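Type I site-specific restriction-modification system, R (Restriction) subunit (Vibrio vulnificus, PDB 3H1T) probably drives ATP-dependent DNA translocation in a type I restriction enzyme, this N-terminal part of the subunit containing its two RecA-like helicase domains. Local coordinates at residues A[341-346]-A[528-533]; A[200-205]-A[351-356]; A[441-446]-A[503-508]; A[374-379]-A[572-577]. All coordinates share one frame; numbering follows the deposited sequence.

Contact 1: residues A[341-346]-A[528-533]; sequences PLREDN and NSMSEF
Asp345 turns its carboxylate onto the first turn of helix 530-537 and grips Ser531 twice with one oxygen. Ser531 N donates to Asp345 OD2 at 3.1 Å (155° at the hydrogen), and Ser531 OG donates to the same Asp345 OD2 at 2.9 Å. Both donors come in on the syn side but from opposite faces of the carboxylate plane, roughly 30° out of it, so OD2 is clamped between them. Asp345 CG stands between its own backbone N and carbonyl carbon (chi1 65°), which aims the group at the helix. Across the same carboxylate, at about a right angle, runs Met530 (a selenomethionine), its CB 3.8 Å from Asp345 OD1. Farther out, Met530 CG meets Arg343 CG at 3.9 Å, an aliphatic contact; the charged end of Arg343 goes instead to a salt bridge with Asp567. Ser529 caps the helix itself, its OG accepting from Glu532 N at 3.2 Å, while His312 packs against Asp345 and Ser531. At the helix start Ser529 thus supplies a neutral acceptor and Asp345, from the other helicase domain, a negative charge that the helix dipole would probably favour.

Contact 2: residues A[200-205]-A[351-356]; sequences RSLITM and RYFGNP
Tyr352 offers one face of its ring to Arg200, whose guanidinium stacks over it with centres 3.6 Å apart and planes at 26°. Arg200 CZ sits 21° off the ring normal, within the range of a cation-pi contact, and bends at chi2 and chi3 fold the arginine back over the ring. The far end of Tyr352 is held by Gln334, through its hydroxyl. At Phe353 the contact becomes apolar: its CB meets Leu202 CB at 3.8 Å, and the ring approaches Arg200 CG and Leu202 CD1 obliquely, with Leu326 beyond. Gly354 follows with a positive phi of 88°, at the point where the chain leaves the helix; its carbonyl O touches Leu202 CD2 at 3.6 Å. Phe353 and Asn355 then share a water that accepts from Leu202 N (2.9 Å to the water) and donates to both carbonyls, reaching Asn355 O at 2.7 Å. Pro356 comes last, its CA giving a CA-H...O contact to Leu202 O at 3.1 Å, while its CB lies beside Thr204 OG1, a hydroxyl already bonded to Tyr350. Direct backbone pairing with strand 200-205 continues at Ile357. The chemistry thus grades from a stacked cation at the partly exposed end, through buried hydrocarbon, to a water linking Leu202 N to two loop carbonyls just before direct pairing begins, on the strand that leads into the P-loop (Walker A) sequence.

Contact 3: residues A[441-446]-A[503-508]; sequences KTIVFC and LTTSQL
Four backbone hydrogen bonds join Thr442-Cys446 to Leu503-Thr505, alternating in direction as parallel strands require. Leu503 N donates to Thr442 O at 2.9 Å and Val444 N to Leu503 O at 2.8 Å; Thr505 N then reaches Val444 O at 3.1 Å and Cys446 N reaches Thr505 O at 2.8 Å. The strand axes diverge by 18°, and all four bonds are at least 156° at the hydrogen. CA-H...O contacts fill the gaps, the last joining Ser506 CA to Cys446 O at 3.3 Å, just past the strand end. Among side chains, Phe445 and Thr505 stand side by side on one face of the sheet: Thr505 CG2 approaches Phe445 CD1 to 3.6 Å, whereas the carbonyl O of Ser506 lies at the ring edge, near its plane. Placing OG1 anti to the backbone N (chi1 -173°) leaves the methyl of Thr505 for the ring and the hydroxyl for Val477 O. On the other face Val444 neighbours Thr504, whose hydroxyl bonds to Ala452 O. Helices 449-462 and 482-493 pack against side chains of these strands. This buried parallel pair belongs to the helix-flanked core of a RecA-like fold, consistent with the second domain of superfamily 2 helicases.

Contact 4: residues A[374-379]-A[572-577]; sequences YRVHRV and GYPEIE
The side chain of Arg375 passes obliquely over Ile576 and can be traced atom by atom. Its CB is 4.0 Å from the carbonyl O of Ile576. CG, placed anti to the carbonyl carbon (chi1 -79°), comes within 3.3 Å of Ile576 CD1, and a bend at chi2 carries CD past the same methyl. NE then passes 3.1 Å from Ile576 CD1, a tight approach, and CZ brings the guanidinium over it so that the methyl sits beneath one face, offset toward the rim. Beyond the two segments Phe63 and Trp551 make cation-pi contacts with this arginine. The backbones pair in parallel, joining strand 374-381 to strand 576-582 in the mixed sheet of the second RecA-like domain: Val376 N donates to Ile576 O at 2.9 Å, and Glu575 N to Tyr374 O at 3.2 Å, more bent (138°). A water accepts from Tyr374 N and weakly bridges to Tyr573 O. Farther along, Arg378 NH2 makes a weak, long salt bridge to Glu577 OE2 at 3.5 Å; this oxygen lies in the guanidinium plane although the carboxylate is turned 90° to it. Arg378 NH1 pairs with Glu579, while its NE is buried without a partner in the model. Arg375 is thus bound through one guanidinium face, hydrocarbon and cation-pi contacts, Arg378 through its edge and charge, while the Val376 and Glu575 bonds join backbones whose pairing continues at Asp578.

How the contacts relate
Contacts 3 and 4 belong to one sheet, that of the second helicase domain: contact 3 pairs inner strands, wholly buried and held by regular backbone bonds, whereas contact 4 pairs strands toward the far end of the sheet, partly exposed and relying more on arginine side chains. Contact 2 packs a helix end and loop on strand 200-205 in the first helicase domain's sheet, with a water and a cation-pi stack at its partly exposed margin. Contact 1 joins the two domains through a carboxylate at a helix start. It touches contact 2 where Pro341 N packs 4.0 Å from Thr204 CG2, and contact 3 through a probable hydrogen bond, Glu532 OE2 to Gln507 NE2 at 2.7 Å.

Contact 1: residues A[341-346]-A[528-533]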
# COMPACT_ATOMS: atom_id res chain seq x y z
N PRO A 341 9.67 -1.44 4.42
CA PRO A 341 10.10 -0.67 5.59
C PRO A 341 11.61 -0.77 5.81
O PRO A 341 12.28 -1.53 5.14
CB PRO A 341 9.32 -1.31 6.72
CG PRO A 341 9.39 -2.75 6.35
CD PRO A 341 9.07 -2.72 4.84
N LEU A 342 12.14 0.02 6.74
CA LEU A 342 13.56 0.01 7.03
C LEU A 342 14.00 -1.37 7.50
O LEU A 342 13.59 -1.84 8.56
CB LEU A 342 13.90 1.01 8.14
CG LEU A 342 15.35 1.54 8.19
CD1 LEU A 342 15.59 2.12 9.56
CD2 LEU A 342 16.35 0.43 7.92
N ARG A 343 14.85 -2.01 6.70
CA ARG A 343 15.37 -3.34 7.02
C ARG A 343 16.87 -3.37 6.70
O ARG A 343 17.50 -2.31 6.65
CB ARG A 343 14.59 -4.41 6.25
CG ARG A 343 13.10 -4.52 6.63
CD ARG A 343 12.93 -4.97 8.08
NE ARG A 343 11.55 -5.26 8.47
CZ ARG A 343 10.75 -4.40 9.10
NH1 ARG A 343 11.19 -3.19 9.42
NH2 ARG A 343 9.51 -4.75 9.41
N GLU A 344 17.45 -4.53 6.45
CA GLU A 344 18.89 -4.61 6.18
C GLU A 344 19.44 -4.12 4.85
O GLU A 344 20.55 -3.55 4.81
CB GLU A 344 19.38 -6.03 6.41
CG GLU A 344 19.25 -6.47 7.86
CD GLU A 344 19.98 -7.77 8.13
OE1 GLU A 344 19.65 -8.79 7.50
OE2 GLU A 344 20.88 -7.74 9.00
N ASP A 345 18.71 -4.33 3.76
CA ASP A 345 19.16 -3.90 2.43
C ASP A 345 18.71 -2.47 2.12
O ASP A 345 19.19 -1.83 1.19
CB ASP A 345 18.58 -4.89 1.40
CG ASP A 345 17.05 -4.84 1.33
OD1 ASP A 345 16.41 -4.57 2.37
OD2 ASP A 345 16.49 -5.07 0.23
N ASN A 346 17.81 -1.99 2.97
CA ASN A 346 17.13 -0.70 2.87
C ASN A 346 17.70 0.62 3.43
O ASN A 346 17.28 1.70 2.99
CB ASN A 346 15.73 -0.88 3.49
CG ASN A 346 14.64 -0.83 2.46
OD1 ASN A 346 14.91 -0.90 1.25
ND2 ASN A 346 13.39 -0.72 2.91
N ASN A 528 17.81 -12.81 -2.66
CA ASN A 528 18.97 -12.24 -1.99
C ASN A 528 18.72 -10.97 -1.19
O ASN A 528 19.66 -10.40 -0.65
CB ASN A 528 20.11 -12.00 -2.99
CG ASN A 528 21.50 -12.10 -2.32
OD1 ASN A 528 21.98 -11.15 -1.70
ND2 ASN A 528 22.12 -13.27 -2.44
N SER A 529 17.46 -10.53 -1.10
CA SER A 529 17.16 -9.33 -0.33
C SER A 529 15.72 -9.24 0.17
O SER A 529 14.80 -9.81 -0.41
CB SER A 529 17.51 -8.06 -1.14
OG SER A 529 16.49 -7.70 -2.04
N MSE A 530 15.53 -8.52 1.27
CA MSE A 530 14.20 -8.34 1.87
C MSE A 530 13.26 -7.59 0.92
O MSE A 530 12.08 -7.91 0.84
CB MSE A 530 14.33 -7.59 3.20
CG MSE A 530 13.00 -7.29 3.89
SE MSE A 530 11.94 -8.84 4.45
CE MSE A 530 12.83 -9.21 6.13
N SER A 531 13.78 -6.59 0.21
CA SER A 531 12.98 -5.81 -0.73
C SER A 531 12.45 -6.71 -1.84
O SER A 531 11.28 -6.61 -2.21
CB SER A 531 13.81 -4.67 -1.35
OG SER A 531 14.06 -3.65 -0.39
N GLU A 532 13.30 -7.61 -2.34
CA GLU A 532 12.90 -8.53 -3.40
C GLU A 532 11.87 -9.51 -2.89
O GLU A 532 10.92 -9.81 -3.59
CB GLU A 532 14.11 -9.31 -3.95
CG GLU A 532 13.73 -10.40 -4.96
CD GLU A 532 14.91 -10.96 -5.75
OE1 GLU A 532 15.72 -11.74 -5.19
OE2 GLU A 532 15.03 -10.62 -6.94
N PHE A 533 12.06 -10.00 -1.68
CA PHE A 533 11.11 -10.95 -1.11
C PHE A 533 9.70 -10.35 -1.06
O PHE A 533 8.73 -10.96 -1.50
CB PHE A 533 11.54 -11.37 0.30
CG PHE A 533 10.62 -12.36 0.93
CD1 PHE A 533 10.72 -13.72 0.62
CD2 PHE A 533 9.64 -11.94 1.83
CE1 PHE A 533 9.84 -14.65 1.21
CE2 PHE A 533 8.77 -12.86 2.43
CZ PHE A 533 8.87 -14.22 2.12

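Contact 2: residues A[200-205]-A[351-356]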
# COMPACT_ATOMS: atom_id res chain seq x y z
N ARG A 200 12.80 17.01 2.30
CA ARG A 200 13.11 15.61 2.04
C ARG A 200 12.19 14.70 2.89
O ARG A 200 12.45 14.54 4.08
CB ARG A 200 14.60 15.39 2.40
CG ARG A 200 15.41 14.33 1.60
CD ARG A 200 16.05 14.88 0.30
NE ARG A 200 17.37 15.53 0.45
CZ ARG A 200 18.49 14.94 0.89
NH1 ARG A 200 18.49 13.66 1.26
NH2 ARG A 200 19.63 15.63 0.94
N SER A 201 11.13 14.12 2.31
CA SER A 201 10.23 13.25 3.09
C SER A 201 10.02 11.84 2.53
O SER A 201 10.03 11.63 1.31
CB SER A 201 8.83 13.88 3.24
OG SER A 201 8.87 15.27 3.48
N LEU A 202 9.78 10.88 3.42
CA LEU A 202 9.56 9.50 2.99
C LEU A 202 8.18 8.95 3.40
O LEU A 202 7.66 9.25 4.48
CB LEU A 202 10.66 8.60 3.56
CG LEU A 202 10.69 7.16 3.04
CD1 LEU A 202 10.81 7.17 1.51
CD2 LEU A 202 11.86 6.40 3.68
N ILE A 203 7.60 8.14 2.52
CA ILE A 203 6.31 7.50 2.75
C ILE A 203 6.45 6.03 2.42
O ILE A 203 6.91 5.69 1.33
CB ILE A 203 5.22 8.06 1.83
CG1 ILE A 203 5.17 9.58 1.94
CG2 ILE A 203 3.88 7.47 2.22
CD1 ILE A 203 4.34 10.24 0.87
N THR A 204 6.08 5.16 3.35
CA THR A 204 6.16 3.73 3.11
C THR A 204 4.75 3.16 3.02
O THR A 204 3.94 3.30 3.94
CB THR A 204 6.90 3.00 4.24
OG1 THR A 204 8.18 3.61 4.45
CG2 THR A 204 7.11 1.53 3.88
N MSE A 205 4.45 2.53 1.89
CA MSE A 205 3.15 1.94 1.66
C MSE A 205 3.33 0.59 1.00
O MSE A 205 4.07 0.46 0.02
CB MSE A 205 2.30 2.85 0.76
CG MSE A 205 1.77 4.14 1.39
SE MSE A 205 0.79 5.24 0.10
CE MSE A 205 -0.95 4.44 0.30
N ARG A 351 18.18 6.82 5.12
CA ARG A 351 19.23 7.77 5.51
C ARG A 351 19.11 9.04 4.68
O ARG A 351 19.26 10.14 5.18
CB ARG A 351 20.61 7.14 5.32
CG ARG A 351 21.00 6.16 6.41
CD ARG A 351 22.19 5.29 6.03
NE ARG A 351 22.59 4.40 7.11
CZ ARG A 351 23.06 3.17 6.92
NH1 ARG A 351 23.16 2.69 5.69
NH2 ARG A 351 23.41 2.41 7.97
N TYR A 352 18.84 8.87 3.39
CA TYR A 352 18.71 10.02 2.52
C TYR A 352 17.39 10.78 2.74
O TYR A 352 17.40 11.99 2.89
CB TYR A 352 18.82 9.59 1.05
CG TYR A 352 18.79 10.72 0.06
CD1 TYR A 352 17.58 11.23 -0.41
CD2 TYR A 352 19.97 11.30 -0.40
CE1 TYR A 352 17.55 12.29 -1.33
CE2 TYR A 352 19.96 12.36 -1.31
CZ TYR A 352 18.75 12.85 -1.76
OH TYR A 352 18.76 13.93 -2.62
N PHE A 353 16.27 10.06 2.79
CA PHE A 353 14.97 10.71 2.98
C PHE A 353 14.56 10.86 4.44
O PHE A 353 13.66 11.63 4.76
CB PHE A 353 13.88 9.97 2.21
CG PHE A 353 14.03 10.04 0.72
CD1 PHE A 353 13.69 11.19 0.02
CD2 PHE A 353 14.50 8.93 0.01
CE1 PHE A 353 13.81 11.24 -1.38
CE2 PHE A 353 14.62 8.97 -1.38
CZ PHE A 353 14.27 10.13 -2.08
N GLY A 354 15.20 10.11 5.32
CA GLY A 354 14.86 10.20 6.73
C GLY A 354 13.74 9.25 7.10
O GLY A 354 13.27 8.48 6.26
N ASN A 355 13.29 9.29 8.35
CA ASN A 355 12.22 8.41 8.76
C ASN A 355 10.90 8.79 8.12
O ASN A 355 10.58 9.97 7.96
CB ASN A 355 12.10 8.39 10.27
CG ASN A 355 13.25 7.65 10.92
OD1 ASN A 355 13.70 6.61 10.41
ND2 ASN A 355 13.71 8.16 12.05
N PRO A 356 10.11 7.77 7.74
CA PRO A 356 8.81 7.94 7.10
C PRO A 356 7.82 8.82 7.87
O PRO A 356 7.76 8.76 9.10
CB PRO A 356 8.32 6.50 6.94
CG PRO A 356 8.96 5.79 8.11
CD PRO A 356 10.36 6.36 8.08
O HOH W 1 10.78 11.70 5.96

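Contact 3: residues A[441-446]-A[503-508]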
# COMPACT_ATOMS: atom_id res chain seq x y z
N LYS A 441 -4.46 -18.77 -11.47
CA LYS A 441 -3.29 -18.12 -12.05
C LYS A 441 -2.13 -18.15 -11.09
O LYS A 441 -2.25 -17.74 -9.94
CB LYS A 441 -3.61 -16.68 -12.44
CG LYS A 441 -4.46 -16.58 -13.70
CD LYS A 441 -4.47 -15.16 -14.22
CE LYS A 441 -5.59 -14.91 -15.24
NZ LYS A 441 -5.38 -15.49 -16.60
N THR A 442 -0.99 -18.61 -11.60
CA THR A 442 0.24 -18.80 -10.83
C THR A 442 1.49 -18.19 -11.45
O THR A 442 1.63 -18.16 -12.66
CB THR A 442 0.49 -20.32 -10.66
OG1 THR A 442 -0.65 -20.92 -10.05
CG2 THR A 442 1.73 -20.57 -9.83
N ILE A 443 2.42 -17.74 -10.61
CA ILE A 443 3.68 -17.17 -11.07
C ILE A 443 4.81 -17.91 -10.38
O ILE A 443 4.82 -18.03 -9.16
CB ILE A 443 3.82 -15.65 -10.72
CG1 ILE A 443 2.69 -14.84 -11.37
CG2 ILE A 443 5.15 -15.11 -11.27
CD1 ILE A 443 2.68 -13.39 -10.97
N VAL A 444 5.78 -18.41 -11.14
CA VAL A 444 6.89 -19.14 -10.53
C VAL A 444 8.20 -18.41 -10.73
O VAL A 444 8.66 -18.22 -11.85
CB VAL A 444 7.01 -20.58 -11.13
CG1 VAL A 444 8.11 -21.38 -10.41
CG2 VAL A 444 5.69 -21.29 -11.02
N PHE A 445 8.81 -18.02 -9.62
CA PHE A 445 10.07 -17.28 -9.67
C PHE A 445 11.28 -18.21 -9.65
O PHE A 445 11.62 -18.78 -8.61
CB PHE A 445 10.12 -16.30 -8.51
CG PHE A 445 9.15 -15.17 -8.65
CD1 PHE A 445 9.47 -14.04 -9.38
CD2 PHE A 445 7.87 -15.28 -8.10
CE1 PHE A 445 8.54 -13.02 -9.58
CE2 PHE A 445 6.93 -14.26 -8.30
CZ PHE A 445 7.27 -13.13 -9.04
N CYS A 446 11.94 -18.33 -10.79
CA CYS A 446 13.09 -19.20 -10.93
C CYS A 446 14.43 -18.49 -10.79
O CYS A 446 14.50 -17.25 -10.70
CB CYS A 446 13.01 -19.92 -12.27
SG CYS A 446 11.37 -20.72 -12.52
N LEU A 503 2.97 -18.50 -15.21
CA LEU A 503 4.01 -17.72 -15.86
C LEU A 503 5.30 -18.04 -15.10
O LEU A 503 5.29 -18.11 -13.87
CB LEU A 503 3.75 -16.21 -15.75
CG LEU A 503 2.64 -15.48 -16.50
CD1 LEU A 503 2.80 -13.97 -16.26
CD2 LEU A 503 2.72 -15.78 -17.98
N THR A 504 6.39 -18.27 -15.81
CA THR A 504 7.66 -18.52 -15.15
C THR A 504 8.50 -17.30 -15.50
O THR A 504 8.36 -16.71 -16.59
CB THR A 504 8.34 -19.79 -15.67
OG1 THR A 504 8.67 -19.63 -17.05
CG2 THR A 504 7.42 -20.98 -15.52
N THR A 505 9.35 -16.90 -14.58
CA THR A 505 10.21 -15.75 -14.79
C THR A 505 11.37 -15.92 -13.82
O THR A 505 11.49 -16.94 -13.15
CB THR A 505 9.44 -14.47 -14.44
OG1 THR A 505 10.22 -13.32 -14.79
CG2 THR A 505 9.14 -14.44 -12.96
N SER A 506 12.25 -14.93 -13.77
CA SER A 506 13.36 -14.97 -12.85
C SER A 506 13.35 -13.66 -12.06
O SER A 506 13.06 -13.64 -10.85
CB SER A 506 14.68 -15.17 -13.61
OG SER A 506 14.71 -14.41 -14.80
N GLN A 507 13.62 -12.55 -12.76
CA GLN A 507 13.66 -11.23 -12.15
C GLN A 507 12.57 -10.26 -12.64
O GLN A 507 11.89 -9.64 -11.82
CB GLN A 507 15.04 -10.61 -12.39
CG GLN A 507 15.35 -9.46 -11.47
CD GLN A 507 15.54 -9.90 -10.02
OE1 GLN A 507 16.04 -10.99 -9.75
NE2 GLN A 507 15.15 -9.04 -9.07
N LEU A 508 12.38 -10.17 -13.95
CA LEU A 508 11.40 -9.27 -14.55
C LEU A 508 10.02 -9.09 -13.88
O LEU A 508 9.50 -7.96 -13.82
CB LEU A 508 11.16 -9.67 -16.00
CG LEU A 508 10.33 -8.63 -16.77
CD1 LEU A 508 11.18 -7.39 -16.98
CD2 LEU A 508 9.88 -9.20 -18.10

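Contact 4: residues A[374-379]-A[572-577]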
# COMPACT_ATOMS: atom_id res chain seq x y z
N TYR A 374 -2.71 -14.65 3.23
CA TYR A 374 -2.02 -15.74 2.53
C TYR A 374 -1.71 -16.98 3.37
O TYR A 374 -1.66 -16.92 4.59
CB TYR A 374 -0.71 -15.19 1.95
CG TYR A 374 0.17 -14.50 3.00
CD1 TYR A 374 0.99 -15.25 3.85
CD2 TYR A 374 0.11 -13.11 3.19
CE1 TYR A 374 1.71 -14.63 4.86
CE2 TYR A 374 0.83 -12.50 4.21
CZ TYR A 374 1.63 -13.26 5.03
OH TYR A 374 2.32 -12.61 6.03
N ARG A 375 -1.51 -18.10 2.68
CA ARG A 375 -1.13 -19.35 3.31
C ARG A 375 0.28 -19.69 2.86
O ARG A 375 0.61 -19.51 1.69
CB ARG A 375 -2.04 -20.51 2.89
CG ARG A 375 -3.38 -20.57 3.56
CD ARG A 375 -4.33 -19.52 3.00
NE ARG A 375 -5.56 -19.43 3.80
CZ ARG A 375 -6.49 -20.38 3.86
NH1 ARG A 375 -6.35 -21.51 3.18
NH2 ARG A 375 -7.55 -20.20 4.64
N VAL A 376 1.12 -20.15 3.77
CA VAL A 376 2.46 -20.53 3.37
C VAL A 376 2.58 -22.05 3.39
O VAL A 376 2.17 -22.71 4.34
CB VAL A 376 3.55 -19.95 4.29
CG1 VAL A 376 4.92 -20.44 3.81
CG2 VAL A 376 3.51 -18.44 4.29
N HIS A 377 3.13 -22.60 2.31
CA HIS A 377 3.36 -24.03 2.19
C HIS A 377 4.84 -24.13 1.90
O HIS A 377 5.28 -23.89 0.77
CB HIS A 377 2.56 -24.61 1.02
CG HIS A 377 1.09 -24.38 1.11
ND1 HIS A 377 0.33 -24.76 2.20
CD2 HIS A 377 0.22 -23.80 0.24
CE1 HIS A 377 -0.93 -24.44 1.99
NE2 HIS A 377 -1.03 -23.85 0.81
N ARG A 378 5.61 -24.42 2.94
CA ARG A 378 7.06 -24.55 2.84
C ARG A 378 7.29 -26.00 2.39
O ARG A 378 6.70 -26.94 2.95
CB ARG A 378 7.67 -24.28 4.22
CG ARG A 378 9.16 -24.00 4.26
CD ARG A 378 9.49 -22.87 5.25
NE ARG A 378 8.67 -22.87 6.46
CZ ARG A 378 8.67 -23.85 7.36
NH1 ARG A 378 9.46 -24.90 7.18
NH2 ARG A 378 7.88 -23.79 8.42
N VAL A 379 8.12 -26.19 1.37
CA VAL A 379 8.41 -27.52 0.88
C VAL A 379 9.90 -27.78 0.92
O VAL A 379 10.66 -27.12 0.20
CB VAL A 379 7.95 -27.70 -0.56
CG1 VAL A 379 8.13 -29.15 -0.98
CG2 VAL A 379 6.50 -27.28 -0.68
N GLY A 572 2.57 -9.22 9.39
CA GLY A 572 1.63 -9.92 10.24
C GLY A 572 1.97 -11.39 10.04
O GLY A 572 2.92 -11.70 9.33
N TYR A 573 1.23 -12.31 10.66
CA TYR A 573 1.50 -13.74 10.51
C TYR A 573 0.56 -14.31 9.44
O TYR A 573 -0.49 -13.73 9.16
CB TYR A 573 1.28 -14.50 11.83
CG TYR A 573 2.21 -14.07 12.96
CD1 TYR A 573 1.85 -13.04 13.83
CD2 TYR A 573 3.47 -14.65 13.11
CE1 TYR A 573 2.72 -12.60 14.83
CE2 TYR A 573 4.35 -14.21 14.10
CZ TYR A 573 3.96 -13.18 14.95
OH TYR A 573 4.84 -12.73 15.90
N PRO A 574 0.94 -15.43 8.82
CA PRO A 574 0.02 -15.95 7.81
C PRO A 574 -1.12 -16.73 8.46
O PRO A 574 -0.99 -17.21 9.59
CB PRO A 574 0.92 -16.83 6.96
CG PRO A 574 1.85 -17.39 7.96
CD PRO A 574 2.22 -16.17 8.79
N GLU A 575 -2.24 -16.84 7.75
CA GLU A 575 -3.39 -17.56 8.27
C GLU A 575 -2.97 -18.99 8.57
O GLU A 575 -3.15 -19.47 9.68
CB GLU A 575 -4.52 -17.54 7.24
CG GLU A 575 -4.83 -16.15 6.69
CD GLU A 575 -5.56 -15.25 7.67
OE1 GLU A 575 -6.65 -15.65 8.13
OE2 GLU A 575 -5.05 -14.15 7.97
N ILE A 576 -2.40 -19.65 7.57
CA ILE A 576 -1.93 -21.01 7.75
C ILE A 576 -0.49 -21.07 7.30
O ILE A 576 -0.07 -20.33 6.41
CB ILE A 576 -2.70 -22.03 6.87
CG1 ILE A 576 -4.20 -21.93 7.12
CG2 ILE A 576 -2.22 -23.43 7.17
CD1 ILE A 576 -4.80 -20.71 6.52
N GLU A 577 0.27 -21.94 7.94
CA GLU A 577 1.66 -22.11 7.60
C GLU A 577 2.07 -23.53 7.91
O GLU A 577 2.07 -23.94 9.07
CB GLU A 577 2.57 -21.16 8.39
CG GLU A 577 4.06 -21.34 8.05
CD GLU A 577 4.99 -20.49 8.92
OE1 GLU A 577 4.52 -19.54 9.58
OE2 GLU A 577 6.21 -20.79 8.93
O HOH W 2 -2.24 -13.61 6.17